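Local coordinates for structural protein (unclassified Rudivirus, PDB 6WQ0) that self-assembles into a helical, filamentous nucleocapsid, wrapping around the viral DNA and maintaining it in the A-form through desolvation and positively charged residues that coordinate its phosphates, at residues T47-P50 / K51-V55; Q12-G15 / K16-A19; K104-Y107 / V108-G112. One frame throughout, in Å; residues are numbered along the deposited sequence.

Contact 1. Residues T47-P50 / K51-V55; sequences TNVP and KFTSV. With nucleotides of chain A.
Pro50 O, gripped by three donors, is the polar centre of this turn. Ser54 N reaches it in the regular helical bond of 3.0 Å, Thr53 OG1 lies 2.9 Å from Pro50 O, and Ser54 OG adds a longer bond of 3.2 Å to the same atom. Both hydroxyls sit between their own backbone N and carbonyl carbon (chi1 60° in Thr53, 64° in Ser54), and these short side chains reach back to the carbonyl one turn earlier, satisfying their own O-H groups. One residue earlier, Val49 O takes Thr53 N at 3.0 Å, nearly head-on, and Phe52 N from above its carbonyl plane. Proline suits the next position: first-turn N-H groups have no carbonyl of their own helix to bond to, so lacking one costs nothing. The edge of the Phe52 ring faces Asn48 O, with CD1 3.2 Å from that oxygen; over one ring face lies C5' of DT146 of chain A, so the flat apolar side chain rests on the DNA sugar. The extended Lys51 chain passes across Asn48 at an angle, and its NZ is hydrogen-bonded to Asn88, while Asn48 ND2 is held by Asn44 O and Thr47 OG1 by Gly43 O. The bonds to Val49 O and Pro50 O make the joint between helices 27-48 and 50-64 a proline-led first helical turn, reinforced by Ser and Thr hydroxyls.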
loop_
_atom_site.group_PDB
_atom_site.type_symbol
_atom_site.label_atom_id
_atom_site.label_comp_id
_atom_site.label_asym_id
_atom_site.label_seq_id
_atom_site.Cartn_x
_atom_site.Cartn_y
_atom_site.Cartn_z
ATOM N N THR C 47 -48.023 9.136 -55.022
ATOM C CA THR C 47 -48.336 8.952 -56.430
ATOM C C THR C 47 -49.815 8.658 -56.635
ATOM O O THR C 47 -50.412 9.120 -57.611
ATOM C CB THR C 47 -47.467 7.831 -57.005
ATOM O OG1 THR C 47 -46.094 8.232 -56.974
ATOM C CG2 THR C 47 -47.854 7.505 -58.433
ATOM N N ASN C 48 -50.437 7.921 -55.716
ATOM C CA ASN C 48 -51.757 7.374 -56.004
ATOM C C ASN C 48 -52.929 8.064 -55.318
ATOM O O ASN C 48 -54.002 8.133 -55.915
ATOM C CB ASN C 48 -51.792 5.884 -55.656
ATOM C CG ASN C 48 -50.994 5.058 -56.620
ATOM O OD1 ASN C 48 -51.357 4.930 -57.785
ATOM N ND2 ASN C 48 -49.891 4.496 -56.149
ATOM N N VAL C 49 -52.783 8.558 -54.095
ATOM C CA VAL C 49 -53.951 8.998 -53.327
ATOM C C VAL C 49 -54.622 10.265 -53.868
ATOM O O VAL C 49 -55.856 10.373 -53.770
ATOM C CB VAL C 49 -53.580 9.155 -51.843
ATOM C CG1 VAL C 49 -54.775 9.600 -51.026
ATOM C CG2 VAL C 49 -53.065 7.841 -51.312
ATOM N N PRO C 50 -53.896 11.247 -54.436
ATOM C CA PRO C 50 -54.589 12.438 -54.972
ATOM C C PRO C 50 -55.726 12.143 -55.943
ATOM O O PRO C 50 -56.767 12.819 -55.902
ATOM C CB PRO C 50 -53.452 13.201 -55.656
ATOM C CG PRO C 50 -52.269 12.863 -54.883
ATOM C CD PRO C 50 -52.438 11.464 -54.395
ATOM N N LYS C 51 -55.556 11.143 -56.811
ATOM C CA LYS C 51 -56.587 10.788 -57.777
ATOM C C LYS C 51 -57.869 10.317 -57.113
ATOM O O LYS C 51 -58.922 10.315 -57.755
ATOM C CB LYS C 51 -56.082 9.693 -58.713
ATOM C CG LYS C 51 -54.689 9.916 -59.249
ATOM C CD LYS C 51 -54.180 8.676 -59.957
ATOM C CE LYS C 51 -52.732 8.844 -60.356
ATOM N NZ LYS C 51 -52.120 7.567 -60.791
ATOM N N PHE C 52 -57.802 9.902 -55.855
ATOM C CA PHE C 52 -58.968 9.431 -55.129
ATOM C C PHE C 52 -59.524 10.470 -54.170
ATOM O O PHE C 52 -60.741 10.528 -53.975
ATOM C CB PHE C 52 -58.620 8.143 -54.376
ATOM C CG PHE C 52 -58.206 7.014 -55.279
ATOM C CD1 PHE C 52 -56.890 6.863 -55.659
ATOM C CD2 PHE C 52 -59.138 6.118 -55.761
ATOM C CE1 PHE C 52 -56.513 5.843 -56.498
ATOM C CE2 PHE C 52 -58.762 5.097 -56.594
ATOM C CZ PHE C 52 -57.449 4.960 -56.962
ATOM N N THR C 53 -58.668 11.317 -53.597
ATOM C CA THR C 53 -59.171 12.454 -52.831
ATOM C C THR C 53 -59.982 13.398 -53.715
ATOM O O THR C 53 -61.036 13.907 -53.301
ATOM C CB THR C 53 -58.015 13.202 -52.179
ATOM O OG1 THR C 53 -57.123 13.669 -53.194
ATOM C CG2 THR C 53 -57.255 12.296 -51.246
ATOM N N SER C 54 -59.516 13.633 -54.944
ATOM C CA SER C 54 -60.257 14.510 -55.841
ATOM C C SER C 54 -61.592 13.898 -56.244
ATOM O O SER C 54 -62.595 14.609 -56.374
ATOM C CB SER C 54 -59.411 14.832 -57.068
ATOM O OG SER C 54 -59.152 13.670 -57.827
ATOM N N VAL C 55 -61.626 12.580 -56.444
ATOM C CA VAL C 55 -62.887 11.905 -56.731
ATOM C C VAL C 55 -63.836 12.040 -55.552
ATOM O O VAL C 55 -65.038 12.259 -55.727
ATOM C CB VAL C 55 -62.639 10.427 -57.090
ATOM C CG1 VAL C 55 -63.918 9.618 -56.962
ATOM C CG2 VAL C 55 -62.085 10.311 -58.486
ATOM P P DT A 146 -57.224 1.240 -54.787
ATOM O OP1 DT A 146 -56.605 1.292 -56.119
ATOM O OP2 DT A 146 -57.510 -0.063 -54.174
ATOM O "O5'" DT A 146 -56.334 2.064 -53.740
ATOM C "C5'" DT A 146 -55.825 3.348 -54.073
ATOM C "C4'" DT A 146 -55.024 3.951 -52.927
ATOM O "O4'" DT A 146 -55.872 4.159 -51.773
ATOM C "C3'" DT A 146 -53.910 3.096 -52.379
ATOM O "O3'" DT A 146 -52.769 3.148 -53.215
ATOM C "C2'" DT A 146 -53.654 3.780 -51.042
ATOM C "C1'" DT A 146 -55.072 4.126 -50.594
ATOM N N1 DT A 146 -55.645 3.133 -49.636
ATOM C C2 DT A 146 -55.338 3.218 -48.290
ATOM O O2 DT A 146 -54.620 4.075 -47.818
ATOM N N3 DT A 146 -55.907 2.255 -47.513
ATOM C C4 DT A 146 -56.725 1.234 -47.933
ATOM O O4 DT A 146 -57.191 0.411 -47.156
ATOM C C5 DT A 146 -57.000 1.202 -49.348
ATOM C C7 DT A 146 -57.882 0.138 -49.923
ATOM C C6 DT A 146 -56.453 2.140 -50.117
#

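Contact 2. Residues Q12-G15 / K16-A19; sequences QRYG and KWNA. With nucleotides of chain A; nucleotides of chain B.
The bond from Trp17 N to Arg13 O, 2.9 Å long, is one of four successive helical bonds here; Lys16, Asn18 and Ala19 likewise donate to Gln12, Tyr14 and Gly15. This regular backbone fixes the spacing of side chains that reach DNA. Trp17 extends CG away from its backbone N (chi1 174°), which carries the indole toward the bases. Its NE1 gives a straight hydrogen bond of 3.2 Å to O2 of DT153 of chain B, with that oxygen in the ring plane, and DA151 of chain A brings its sugar oxygen O4' to another part of the same edge. Phe45 of a neighbouring subunit stacks on the indole. Arg13 bends at chi3 (-147°) and lies along the sugar and backbone of DT152 of chain A: its CG is 3.4 Å from O5' of that nucleotide, and O3' lies over one face of the guanidinium, offset toward its rim. Lys16, long and extended, carries its CE to 3.4 Å from OP1 of DA151 of chain A, and its NZ forms a salt bridge with another phosphate of the bound DNA. Away from these groups, Asn18 and Tyr14 lie side by side, pointing the same way, with the amide stacked nearly parallel to the ring (planes 14° apart) and Asn18 CB over a ring face, while Tyr14 OH bonds to Gln46 of a neighbouring subunit. The chemistry is a blend of positive charge, apolar cover of sugars and one indole N-H. Thymine O2 is a minor-groove acceptor of a kind every base pair offers, so these contacts are consistent with coating DNA of any sequence.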
loop_
_atom_site.group_PDB
_atom_site.type_symbol
_atom_site.label_atom_id
_atom_site.label_comp_id
_atom_site.label_asym_id
_atom_site.label_seq_id
_atom_site.Cartn_x
_atom_site.Cartn_y
_atom_site.Cartn_z
ATOM N N GLN C 12 -51.795 -25.982 -43.376
ATOM C CA GLN C 12 -50.572 -25.418 -43.933
ATOM C C GLN C 12 -50.649 -23.901 -44.014
ATOM O O GLN C 12 -49.676 -23.206 -43.689
ATOM C CB GLN C 12 -50.310 -26.011 -45.314
ATOM C CG GLN C 12 -50.324 -27.514 -45.350
ATOM C CD GLN C 12 -50.273 -28.061 -46.756
ATOM O OE1 GLN C 12 -51.301 -28.337 -47.363
ATOM N NE2 GLN C 12 -49.072 -28.229 -47.280
ATOM N N ARG C 13 -51.794 -23.374 -44.453
ATOM C CA ARG C 13 -51.991 -21.930 -44.482
ATOM C C ARG C 13 -51.823 -21.328 -43.097
ATOM O O ARG C 13 -51.129 -20.322 -42.926
ATOM C CB ARG C 13 -53.374 -21.595 -45.031
ATOM C CG ARG C 13 -53.560 -21.876 -46.490
ATOM C CD ARG C 13 -54.785 -21.169 -47.004
ATOM N NE ARG C 13 -55.447 -21.933 -48.051
ATOM C CZ ARG C 13 -56.470 -21.485 -48.762
ATOM N NH1 ARG C 13 -56.946 -20.270 -48.546
ATOM N NH2 ARG C 13 -57.012 -22.246 -49.696
ATOM N N TYR C 14 -52.465 -21.928 -42.095
ATOM C CA TYR C 14 -52.388 -21.401 -40.742
ATOM C C TYR C 14 -50.983 -21.528 -40.178
ATOM O O TYR C 14 -50.501 -20.615 -39.506
ATOM C CB TYR C 14 -53.400 -22.107 -39.839
ATOM C CG TYR C 14 -53.311 -21.665 -38.397
ATOM C CD1 TYR C 14 -53.736 -20.405 -38.009
ATOM C CD2 TYR C 14 -52.785 -22.497 -37.429
ATOM C CE1 TYR C 14 -53.642 -19.993 -36.703
ATOM C CE2 TYR C 14 -52.684 -22.091 -36.125
ATOM C CZ TYR C 14 -53.113 -20.840 -35.765
ATOM O OH TYR C 14 -53.019 -20.439 -34.455
ATOM N N GLY C 15 -50.297 -22.636 -40.460
ATOM C CA GLY C 15 -48.930 -22.787 -39.994
ATOM C C GLY C 15 -48.003 -21.731 -40.558
ATOM O O GLY C 15 -47.253 -21.090 -39.820
ATOM N N LYS C 16 -48.059 -21.517 -41.872
ATOM C CA LYS C 16 -47.161 -20.536 -42.468
ATOM C C LYS C 16 -47.531 -19.117 -42.054
ATOM O O LYS C 16 -46.646 -18.303 -41.760
ATOM C CB LYS C 16 -47.147 -20.674 -43.987
ATOM C CG LYS C 16 -45.966 -19.975 -44.613
ATOM C CD LYS C 16 -45.704 -20.431 -46.015
ATOM C CE LYS C 16 -44.507 -19.728 -46.591
ATOM N NZ LYS C 16 -44.463 -19.899 -48.053
ATOM N N TRP C 17 -48.828 -18.802 -42.008
ATOM C CA TRP C 17 -49.249 -17.472 -41.588
ATOM C C TRP C 17 -48.833 -17.190 -40.154
ATOM O O TRP C 17 -48.336 -16.103 -39.847
ATOM C CB TRP C 17 -50.761 -17.321 -41.743
ATOM C CG TRP C 17 -51.275 -16.021 -41.196
ATOM C CD1 TRP C 17 -51.376 -14.836 -41.859
ATOM C CD2 TRP C 17 -51.738 -15.772 -39.865
ATOM N NE1 TRP C 17 -51.870 -13.871 -41.031
ATOM C CE2 TRP C 17 -52.103 -14.419 -39.798
ATOM C CE3 TRP C 17 -51.891 -16.566 -38.726
ATOM C CZ2 TRP C 17 -52.605 -13.842 -38.639
ATOM C CZ3 TRP C 17 -52.385 -15.988 -37.581
ATOM C CH2 TRP C 17 -52.738 -14.642 -37.547
ATOM N N ASN C 18 -49.031 -18.154 -39.258
ATOM C CA ASN C 18 -48.676 -17.956 -37.864
ATOM C C ASN C 18 -47.170 -17.836 -37.689
ATOM O O ASN C 18 -46.701 -17.037 -36.872
ATOM C CB ASN C 18 -49.236 -19.109 -37.039
ATOM C CG ASN C 18 -49.222 -18.826 -35.571
ATOM O OD1 ASN C 18 -49.401 -17.692 -35.145
ATOM N ND2 ASN C 18 -48.996 -19.857 -34.780
ATOM N N ALA C 19 -46.391 -18.607 -38.452
ATOM C CA ALA C 19 -44.940 -18.485 -38.379
ATOM C C ALA C 19 -44.484 -17.104 -38.820
ATOM O O ALA C 19 -43.652 -16.470 -38.161
ATOM C CB ALA C 19 -44.281 -19.564 -39.233
ATOM P P DA A 151 -46.372 -15.446 -46.683
ATOM O OP1 DA A 151 -45.315 -16.439 -46.461
ATOM O OP2 DA A 151 -46.434 -14.705 -47.949
ATOM O "O5'" DA A 151 -47.795 -16.139 -46.516
ATOM C "C5'" DA A 151 -48.064 -16.996 -45.424
ATOM C "C4'" DA A 151 -49.500 -17.483 -45.479
ATOM O "O4'" DA A 151 -50.382 -16.356 -45.367
ATOM C "C3'" DA A 151 -49.901 -18.163 -46.778
ATOM O "O3'" DA A 151 -49.661 -19.542 -46.692
ATOM C "C2'" DA A 151 -51.396 -17.892 -46.865
ATOM C "C1'" DA A 151 -51.555 -16.581 -46.117
ATOM N N9 DA A 151 -51.793 -15.422 -46.969
ATOM C C8 DA A 151 -50.887 -14.484 -47.359
ATOM N N7 DA A 151 -51.399 -13.542 -48.106
ATOM C C5 DA A 151 -52.733 -13.884 -48.201
ATOM C C6 DA A 151 -53.820 -13.287 -48.854
ATOM N N6 DA A 151 -53.723 -12.167 -49.566
ATOM N N1 DA A 151 -55.019 -13.887 -48.750
ATOM C C2 DA A 151 -55.111 -15.013 -48.047
ATOM N N3 DA A 151 -54.166 -15.656 -47.381
ATOM C C4 DA A 151 -52.989 -15.035 -47.505
ATOM P P DT A 152 -49.616 -20.441 -48.017
ATOM O OP1 DT A 152 -49.111 -21.751 -47.581
ATOM O OP2 DT A 152 -48.881 -19.706 -49.050
ATOM O "O5'" DT A 152 -51.141 -20.527 -48.515
ATOM C "C5'" DT A 152 -51.462 -20.259 -49.900
ATOM C "C4'" DT A 152 -52.954 -20.010 -50.115
ATOM O "O4'" DT A 152 -53.239 -18.613 -49.948
ATOM C "C3'" DT A 152 -53.448 -20.346 -51.512
ATOM O "O3'" DT A 152 -53.962 -21.659 -51.534
ATOM C "C2'" DT A 152 -54.554 -19.320 -51.792
ATOM C "C1'" DT A 152 -54.364 -18.252 -50.724
ATOM N N1 DT A 152 -54.144 -16.864 -51.264
ATOM C C2 DT A 152 -55.175 -16.186 -51.879
ATOM O O2 DT A 152 -56.285 -16.650 -52.046
ATOM N N3 DT A 152 -54.852 -14.938 -52.311
ATOM C C4 DT A 152 -53.644 -14.303 -52.193
ATOM O O4 DT A 152 -53.458 -13.173 -52.619
ATOM C C5 DT A 152 -52.612 -15.060 -51.537
ATOM C C7 DT A 152 -51.251 -14.471 -51.347
ATOM C C6 DT A 152 -52.910 -16.285 -51.109
ATOM P P DT B 153 -60.584 -11.833 -40.962
ATOM O OP1 DT B 153 -61.353 -11.971 -39.722
ATOM O OP2 DT B 153 -60.840 -10.692 -41.851
ATOM O "O5'" DT B 153 -59.039 -11.827 -40.581
ATOM C "C5'" DT B 153 -58.556 -12.693 -39.581
ATOM C "C4'" DT B 153 -57.071 -12.500 -39.366
ATOM O "O4'" DT B 153 -56.347 -12.719 -40.600
ATOM C "C3'" DT B 153 -56.651 -11.108 -38.990
ATOM O "O3'" DT B 153 -56.962 -10.824 -37.644
ATOM C "C2'" DT B 153 -55.154 -11.210 -39.229
ATOM C "C1'" DT B 153 -55.129 -11.986 -40.547
ATOM N N1 DT B 153 -55.026 -11.100 -41.745
ATOM C C2 DT B 153 -53.801 -10.592 -42.101
ATOM O O2 DT B 153 -52.776 -10.832 -41.499
ATOM N N3 DT B 153 -53.814 -9.784 -43.190
ATOM C C4 DT B 153 -54.898 -9.431 -43.948
ATOM O O4 DT B 153 -54.795 -8.697 -44.924
ATOM C C5 DT B 153 -56.154 -9.991 -43.523
ATOM C C7 DT B 153 -57.409 -9.671 -44.266
ATOM C C6 DT B 153 -56.158 -10.789 -42.455
#

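Contact 3. Residues K104-Y107 / V108-G112; sequences KAYY and VSAYG. With nucleotides of chain A.
Tyr111 sets its edge against two other tyrosines, Tyr106 and Tyr107, and this aromatic cluster is the tight part of the turn. Against Tyr107 the approach is edge-to-face, planes at 69°, with Tyr111 CD2 4.0 Å from Tyr107 CD1. Against Tyr106 it is an offset edge-to-face pair with planes at 61°, where Tyr111 CE2 lies 3.6 Å from Tyr106 CZ. Tyr106 points CG away from its backbone N (chi1 178°) and Tyr111 keeps CG beside its own, bringing the two ring ends together; their hydroxyls share a hydrogen bond of 2.9 Å. Tyrosine suits these places because the rings pack edge to face while the hydroxyls reach the DNA backbone: Tyr106 OH makes the polar approach, 3.1 Å from OP1 of DT144 of chain A, whereas Tyr111 OH is in van der Waals contact with the sugar-phosphate link of DA143 of chain A. Tyr107 ends beside the DT144 sugar.

The other flank is looser. Ser109, though exposed, bonds its backbone N to Ala105 O at 3.0 Å, and both residues meet a neighbouring subunit, an interface small side chains suit. Gly112, exposed too, follows the helix with positive phi, a conformation glycine adopts easily.

Lys104 ties this helix, 94-111, to helix 115-126 by a salt bridge to Asp119, and Tyr107 and Val108 pack on Leu118. On helix 71-89, Tyr106 meets Lys82 and Tyr107 meets Ile75. Tyr106 of a neighbouring subunit stacks on Tyr106, placing the turn between its own helical bundle, DNA, that second subunit and a further one, whose Thr69 hydroxyl bonds to Ala110 O.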
loop_
_atom_site.group_PDB
_atom_site.type_symbol
_atom_site.label_atom_id
_atom_site.label_comp_id
_atom_site.label_asym_id
_atom_site.label_seq_id
_atom_site.Cartn_x
_atom_site.Cartn_y
_atom_site.Cartn_z
ATOM N N LYS C 104 -71.999 -0.822 -62.676
ATOM C CA LYS C 104 -73.366 -0.335 -62.536
ATOM C C LYS C 104 -74.330 -1.486 -62.294
ATOM O O LYS C 104 -75.200 -1.397 -61.421
ATOM C CB LYS C 104 -73.780 0.465 -63.767
ATOM C CG LYS C 104 -72.976 1.724 -63.972
ATOM C CD LYS C 104 -73.575 2.610 -65.038
ATOM C CE LYS C 104 -74.983 3.013 -64.674
ATOM N NZ LYS C 104 -75.552 3.934 -65.689
ATOM N N ALA C 105 -74.195 -2.574 -63.055
ATOM C CA ALA C 105 -75.024 -3.751 -62.805
ATOM C C ALA C 105 -74.867 -4.233 -61.369
ATOM O O ALA C 105 -75.856 -4.486 -60.672
ATOM C CB ALA C 105 -74.666 -4.865 -63.785
ATOM N N TYR C 106 -73.618 -4.351 -60.912
ATOM C CA TYR C 106 -73.328 -4.771 -59.545
ATOM C C TYR C 106 -74.078 -3.923 -58.529
ATOM O O TYR C 106 -74.806 -4.450 -57.682
ATOM C CB TYR C 106 -71.819 -4.683 -59.313
ATOM C CG TYR C 106 -71.327 -5.027 -57.926
ATOM C CD1 TYR C 106 -71.966 -5.978 -57.149
ATOM C CD2 TYR C 106 -70.196 -4.418 -57.413
ATOM C CE1 TYR C 106 -71.504 -6.291 -55.894
ATOM C CE2 TYR C 106 -69.726 -4.726 -56.161
ATOM C CZ TYR C 106 -70.382 -5.661 -55.405
ATOM O OH TYR C 106 -69.911 -5.965 -54.154
ATOM N N TYR C 107 -73.904 -2.601 -58.593
ATOM C CA TYR C 107 -74.461 -1.736 -57.559
ATOM C C TYR C 107 -75.980 -1.671 -57.625
ATOM O O TYR C 107 -76.643 -1.783 -56.588
ATOM C CB TYR C 107 -73.851 -0.337 -57.656
ATOM C CG TYR C 107 -72.693 -0.148 -56.709
ATOM C CD1 TYR C 107 -72.829 0.607 -55.560
ATOM C CD2 TYR C 107 -71.473 -0.751 -56.954
ATOM C CE1 TYR C 107 -71.783 0.762 -54.690
ATOM C CE2 TYR C 107 -70.422 -0.597 -56.092
ATOM C CZ TYR C 107 -70.581 0.162 -54.963
ATOM O OH TYR C 107 -69.533 0.316 -54.096
ATOM N N VAL C 108 -76.552 -1.528 -58.819
ATOM C CA VAL C 108 -78.005 -1.472 -58.936
ATOM C C VAL C 108 -78.647 -2.768 -58.463
ATOM O O VAL C 108 -79.718 -2.749 -57.849
ATOM C CB VAL C 108 -78.416 -1.138 -60.380
ATOM C CG1 VAL C 108 -79.917 -1.024 -60.482
ATOM C CG2 VAL C 108 -77.794 0.161 -60.812
ATOM N N SER C 109 -78.018 -3.918 -58.724
ATOM C CA SER C 109 -78.688 -5.169 -58.392
ATOM C C SER C 109 -78.462 -5.573 -56.942
ATOM O O SER C 109 -79.365 -6.126 -56.308
ATOM C CB SER C 109 -78.228 -6.281 -59.329
ATOM O OG SER C 109 -78.777 -6.112 -60.622
ATOM N N ALA C 110 -77.283 -5.305 -56.390
ATOM C CA ALA C 110 -77.002 -5.780 -55.045
ATOM C C ALA C 110 -77.346 -4.758 -53.973
ATOM O O ALA C 110 -77.833 -5.136 -52.903
ATOM C CB ALA C 110 -75.531 -6.179 -54.924
ATOM N N TYR C 111 -77.115 -3.470 -54.225
ATOM C CA TYR C 111 -77.167 -2.471 -53.167
ATOM C C TYR C 111 -78.283 -1.455 -53.355
ATOM O O TYR C 111 -78.337 -0.470 -52.614
ATOM C CB TYR C 111 -75.813 -1.768 -53.059
ATOM C CG TYR C 111 -74.688 -2.728 -52.762
ATOM C CD1 TYR C 111 -74.785 -3.628 -51.715
ATOM C CD2 TYR C 111 -73.542 -2.754 -53.540
ATOM C CE1 TYR C 111 -73.774 -4.510 -51.439
ATOM C CE2 TYR C 111 -72.523 -3.636 -53.271
ATOM C CZ TYR C 111 -72.647 -4.514 -52.218
ATOM O OH TYR C 111 -71.640 -5.402 -51.938
ATOM N N GLY C 112 -79.178 -1.671 -54.313
ATOM C CA GLY C 112 -80.318 -0.789 -54.481
ATOM C C GLY C 112 -79.961 0.635 -54.831
ATOM O O GLY C 112 -80.671 1.561 -54.429
ATOM P P DA A 143 -70.936 -5.586 -46.479
ATOM O OP1 DA A 143 -71.558 -6.719 -47.179
ATOM O OP2 DA A 143 -69.887 -5.819 -45.473
ATOM O "O5'" DA A 143 -70.333 -4.590 -47.567
ATOM C "C5'" DA A 143 -70.688 -4.719 -48.921
ATOM C "C4'" DA A 143 -70.509 -3.403 -49.645
ATOM O "O4'" DA A 143 -70.837 -2.325 -48.755
ATOM C "C3'" DA A 143 -69.098 -3.083 -50.081
ATOM O "O3'" DA A 143 -68.797 -3.724 -51.295
ATOM C "C2'" DA A 143 -69.194 -1.585 -50.268
ATOM C "C1'" DA A 143 -70.056 -1.194 -49.082
ATOM N N9 DA A 143 -69.279 -0.798 -47.919
ATOM C C8 DA A 143 -68.876 -1.582 -46.880
ATOM N N7 DA A 143 -68.177 -0.943 -45.979
ATOM C C5 DA A 143 -68.126 0.349 -46.461
ATOM C C6 DA A 143 -67.531 1.522 -45.974
ATOM N N6 DA A 143 -66.848 1.583 -44.829
ATOM N N1 DA A 143 -67.667 2.642 -46.710
ATOM C C2 DA A 143 -68.347 2.581 -47.853
ATOM N N3 DA A 143 -68.947 1.542 -48.412
ATOM C C4 DA A 143 -68.799 0.448 -47.657
ATOM P P DT A 144 -67.280 -4.096 -51.650
ATOM O OP1 DT A 144 -67.313 -4.839 -52.917
ATOM O OP2 DT A 144 -66.662 -4.684 -50.451
ATOM O "O5'" DT A 144 -66.568 -2.685 -51.882
ATOM C "C5'" DT A 144 -66.874 -1.906 -53.026
ATOM C "C4'" DT A 144 -66.293 -0.510 -52.905
ATOM O "O4'" DT A 144 -66.731 0.119 -51.680
ATOM C "C3'" DT A 144 -64.800 -0.429 -52.777
ATOM O "O3'" DT A 144 -64.165 -0.688 -53.999
ATOM C "C2'" DT A 144 -64.659 1.025 -52.364
ATOM C "C1'" DT A 144 -65.795 1.143 -51.351
ATOM N N1 DT A 144 -65.320 0.970 -49.958
ATOM C C2 DT A 144 -64.734 2.034 -49.325
ATOM O O2 DT A 144 -64.600 3.126 -49.837
ATOM N N3 DT A 144 -64.311 1.784 -48.060
ATOM C C4 DT A 144 -64.402 0.601 -47.378
ATOM O O4 DT A 144 -63.989 0.473 -46.240
ATOM C C5 DT A 144 -65.019 -0.478 -48.093
ATOM C C7 DT A 144 -65.168 -1.818 -47.446
ATOM C C6 DT A 144 -65.438 -0.248 -49.339
#

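How the contacts relate
Along the chain the order is contact 2, contact 1, contact 3. Contact 2 lies on helix 10-24, contact 1 spans the joint between helix 27-48 and helix 50-64, and contact 3 is at the end of helix 94-111. Contacts 1 and 2 have centres about 35 Å apart, on opposite sides of the chain's centre. Contact 3 is about 24 Å from contact 1 and about 37 Å from contact 2, again between centres, and none of the three touches another. Yet each meets nucleotides of chain A and a neighbouring subunit. An all-helical chain thus touches DNA at widely separated places, consistent with a coat protein that wraps around its genome.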